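Local coordinates for histidinol-phosphatase (Listeria monocytogenes serotype 4b str. H7858, PDB 6NLR), which probably removes the phosphate from L-histidinol phosphate in histidine biosynthesis, as a metal-dependent phosphatase of the PHP family with three metal ions in its active site, at residues K2-T7 against S257-V262. Numbering follows the deposited sequence.
Sequences KRDGHT and SDSHGV. With CO (cobalt (II) ion), chain F; MN (manganese (II) ion), chain D.
His6 and Asp258 share the cobalt ion, one ligand from each segment: His6 NE2 binds it at 2.1 Å and Asp258 OD1 at 2.2 Å. The two side chains run alongside each other in the same direction, with the Asp258 carboxylate over one face of the imidazole toward its rim, the planes 45° apart. Water 1 also binds the cobalt and donates to Asp258 OD2, an oxygen that has a further partner in Asn224; Glu93 and His8 add more ligands. Next along the loop, His260 NE2 binds a manganese ion, and its other ring nitrogen, ND1, donates to Asp258 O at 2.8 Å; metal bond and hydrogen bond together hold the ring's rotation.

Farther from the cobalt, hydrogen bonds join the barrel's first strand, 3-7, to the loop after its last, 253-256. With CG anti to the backbone N (chi1 -171°), Asp4 reaches Ser257 with both oxygens. OD1 takes Ser257 N at 3.1 Å and, from the opposite face of the carboxylate, His6 N, closing an Asx turn; OD2 accepts a very short bond from Ser257 OG. Ser259 OG in turn donates to Ser257 OG. Backbone pairing is slighter: His6 O receives weak bonds from Asp258 N and Ser259 N.

Buried Asp4 is thus placed as a second-shell residue: its carboxylate, gripped by three bonds, probably helps position cobalt ligands His6 and Asp258.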
ATOM      1  N   LYS A   2       6.319  -0.214 -19.396  1.00 41.95           N
ATOM      2  CA  LYS A   2       5.336   0.592 -18.698  1.00 38.00           C
ATOM      3  C   LYS A   2       4.478  -0.294 -17.792  1.00 33.20           C
ATOM      4  O   LYS A   2       3.563  -0.967 -18.275  1.00 30.08           O
ATOM      5  CB  LYS A   2       4.514   1.401 -19.698  1.00 39.84           C
ATOM      6  CG  LYS A   2       3.716   2.509 -19.047  1.00 41.14           C
ATOM      7  CD  LYS A   2       3.286   3.626 -19.986  1.00 42.55           C
ATOM      8  CE  LYS A   2       2.208   4.454 -19.321  1.00 42.62           C
ATOM      9  NZ  LYS A   2       1.815   5.619 -20.142  1.00 43.59           N
ATOM     10  N   ARG A   3       4.737  -0.233 -16.492  1.00 29.12           N
ATOM     11  CA  ARG A   3       4.195  -1.188 -15.510  1.00 25.54           C
ATOM     12  C   ARG A   3       3.459  -0.428 -14.405  1.00 25.46           C
ATOM     13  O   ARG A   3       4.022   0.549 -13.862  1.00 25.50           O
ATOM     14  CB  ARG A   3       5.356  -2.006 -14.948  1.00 25.55           C
ATOM     15  CG  ARG A   3       4.951  -2.967 -13.851  1.00 26.09           C
ATOM     16  CD  ARG A   3       6.095  -3.868 -13.418  1.00 28.11           C
ATOM     17  NE  ARG A   3       5.618  -4.715 -12.330  1.00 26.94           N
ATOM     18  CZ  ARG A   3       6.393  -5.337 -11.450  1.00 28.92           C
ATOM     19  NH1 ARG A   3       7.711  -5.246 -11.527  1.00 28.29           N
ATOM     20  NH2 ARG A   3       5.839  -6.060 -10.489  1.00 30.44           N
ATOM     21  N   ASP A   4       2.269  -0.904 -14.046  1.00 23.37           N
ATOM     22  CA  ASP A   4       1.558  -0.486 -12.814  1.00 24.11           C
ATOM     23  C   ASP A   4       1.592  -1.683 -11.859  1.00 25.01           C
ATOM     24  O   ASP A   4       1.075  -2.761 -12.217  1.00 25.33           O
ATOM     25  CB  ASP A   4       0.159   0.053 -13.138  1.00 23.49           C
ATOM     26  CG  ASP A   4      -0.542   0.703 -11.949  1.00 23.27           C
ATOM     27  OD1 ASP A   4      -0.052   0.540 -10.784  1.00 21.67           O
ATOM     28  OD2 ASP A   4      -1.600   1.363 -12.179  1.00 23.04           O
ATOM     29  N   GLY A   5       2.208  -1.501 -10.693  1.00 22.52           N
ATOM     30  CA  GLY A   5       2.374  -2.573  -9.702  1.00 22.26           C
ATOM     31  C   GLY A   5       1.318  -2.528  -8.620  1.00 21.57           C
ATOM     32  O   GLY A   5       1.443  -3.336  -7.676  1.00 25.44           O
ATOM     33  N   HIS A   6       0.296  -1.663  -8.712  1.00 21.70           N
ATOM     34  CA  HIS A   6      -0.639  -1.465  -7.569  1.00 21.23           C
ATOM     35  C   HIS A   6      -2.027  -0.993  -8.037  1.00 22.41           C
ATOM     36  O   HIS A   6      -2.253   0.234  -8.172  1.00 22.06           O
ATOM     37  CB  HIS A   6       0.037  -0.540  -6.552  1.00 22.20           C
ATOM     38  CG  HIS A   6      -0.616  -0.506  -5.213  1.00 22.79           C
ATOM     39  ND1 HIS A   6       0.060  -0.069  -4.092  1.00 23.54           N
ATOM     40  CD2 HIS A   6      -1.872  -0.789  -4.817  1.00 21.38           C
ATOM     41  CE1 HIS A   6      -0.756  -0.100  -3.057  1.00 25.56           C
ATOM     42  NE2 HIS A   6      -1.949  -0.541  -3.472  1.00 24.13           N
ATOM     43  N   THR A   7      -2.962  -1.929  -8.220  1.00 21.17           N
ATOM     44  CA  THR A   7      -4.370  -1.609  -8.590  1.00 21.93           C
ATOM     45  C   THR A   7      -5.344  -2.471  -7.790  1.00 21.99           C
ATOM     46  O   THR A   7      -4.956  -3.575  -7.315  1.00 23.43           O
ATOM     47  CB  THR A   7      -4.626  -1.786 -10.091  1.00 24.50           C
ATOM     48  OG1 THR A   7      -4.680  -3.186 -10.394  1.00 21.77           O
ATOM     49  CG2 THR A   7      -3.567  -1.096 -10.919  1.00 24.44           C
ATOM     50  N   SER A 257      -0.278   3.183  -9.172  1.00 23.62           N
ATOM     51  CA  SER A 257      -1.393   4.163  -9.250  1.00 22.43           C
ATOM     52  C   SER A 257      -2.272   4.059  -7.999  1.00 22.90           C
ATOM     53  O   SER A 257      -2.965   5.024  -7.678  1.00 20.51           O
ATOM     54  CB  SER A 257      -2.228   3.921 -10.491  1.00 24.71           C
ATOM     55  OG  SER A 257      -2.858   2.630 -10.453  1.00 23.74           O
ATOM     56  N   ASP A 258      -2.281   2.904  -7.343  1.00 21.15           N
ATOM     57  CA  ASP A 258      -3.267   2.580  -6.282  1.00 22.83           C
ATOM     58  C   ASP A 258      -4.694   2.809  -6.816  1.00 22.56           C
ATOM     59  O   ASP A 258      -5.533   3.337  -6.066  1.00 23.02           O
ATOM     60  CB  ASP A 258      -2.982   3.381  -5.017  1.00 21.50           C
ATOM     61  CG  ASP A 258      -3.141   2.553  -3.759  1.00 22.81           C
ATOM     62  OD1 ASP A 258      -3.914   1.587  -3.798  1.00 20.60           O
ATOM     63  OD2 ASP A 258      -2.450   2.856  -2.776  1.00 25.74           O
ATOM     64  N   SER A 259      -4.958   2.449  -8.069  1.00 22.70           N
ATOM     65  CA  SER A 259      -6.243   2.743  -8.762  1.00 25.08           C
ATOM     66  C   SER A 259      -7.394   1.994  -8.077  1.00 24.54           C
ATOM     67  O   SER A 259      -7.257   0.768  -7.860  1.00 21.00           O
ATOM     68  CB  SER A 259      -6.139   2.410 -10.226  1.00 26.33           C
ATOM     69  OG  SER A 259      -5.325   3.368 -10.899  1.00 27.45           O
ATOM     70  N   HIS A 260      -8.471   2.701  -7.737  1.00 22.52           N
ATOM     71  CA  HIS A 260      -9.724   2.128  -7.187  1.00 25.93           C
ATOM     72  C   HIS A 260     -10.862   2.282  -8.205  1.00 29.77           C
ATOM     73  O   HIS A 260     -12.033   1.921  -7.873  1.00 32.43           O
ATOM     74  CB  HIS A 260     -10.004   2.767  -5.831  1.00 26.41           C
ATOM     75  CG  HIS A 260      -9.130   2.200  -4.770  1.00 28.51           C
ATOM     76  ND1 HIS A 260      -7.785   2.469  -4.689  1.00 29.08           N
ATOM     77  CD2 HIS A 260      -9.400   1.358  -3.750  1.00 29.99           C
ATOM     78  CE1 HIS A 260      -7.266   1.841  -3.658  1.00 28.77           C
ATOM     79  NE2 HIS A 260      -8.218   1.143  -3.071  1.00 29.06           N
ATOM     80  N   GLY A 261     -10.521   2.737  -9.412  1.00 28.03           N
ATOM     81  CA  GLY A 261     -11.465   2.943 -10.514  1.00 29.96           C
ATOM     82  C   GLY A 261     -10.744   3.345 -11.786  1.00 30.42           C
ATOM     83  O   GLY A 261      -9.524   3.581 -11.737  1.00 26.15           O
ATOM     84  N   VAL A 262     -11.497   3.427 -12.878  1.00 30.14           N
ATOM     85  CA  VAL A 262     -11.013   3.761 -14.244  1.00 33.10           C
ATOM     86  C   VAL A 262     -10.325   5.134 -14.234  1.00 31.37           C
ATOM     87  O   VAL A 262      -9.289   5.275 -14.888  1.00 30.29           O
ATOM     88  CB  VAL A 262     -12.182   3.707 -15.243  1.00 34.21           C
ATOM     89  CG1 VAL A 262     -11.768   4.158 -16.639  1.00 36.13           C
ATOM     90  CG2 VAL A 262     -12.778   2.304 -15.294  1.00 35.17           C
TER
HETATM   91 CO    CO F 303      -3.706  -0.087  -2.355  1.00 22.38          CO
HETATM   92 MN    MN D 301      -7.974   0.381  -1.056  0.83 27.66          MN
HETATM   93  O   HOH W   1      -2.690   1.113  -0.808  1.00 18.48           O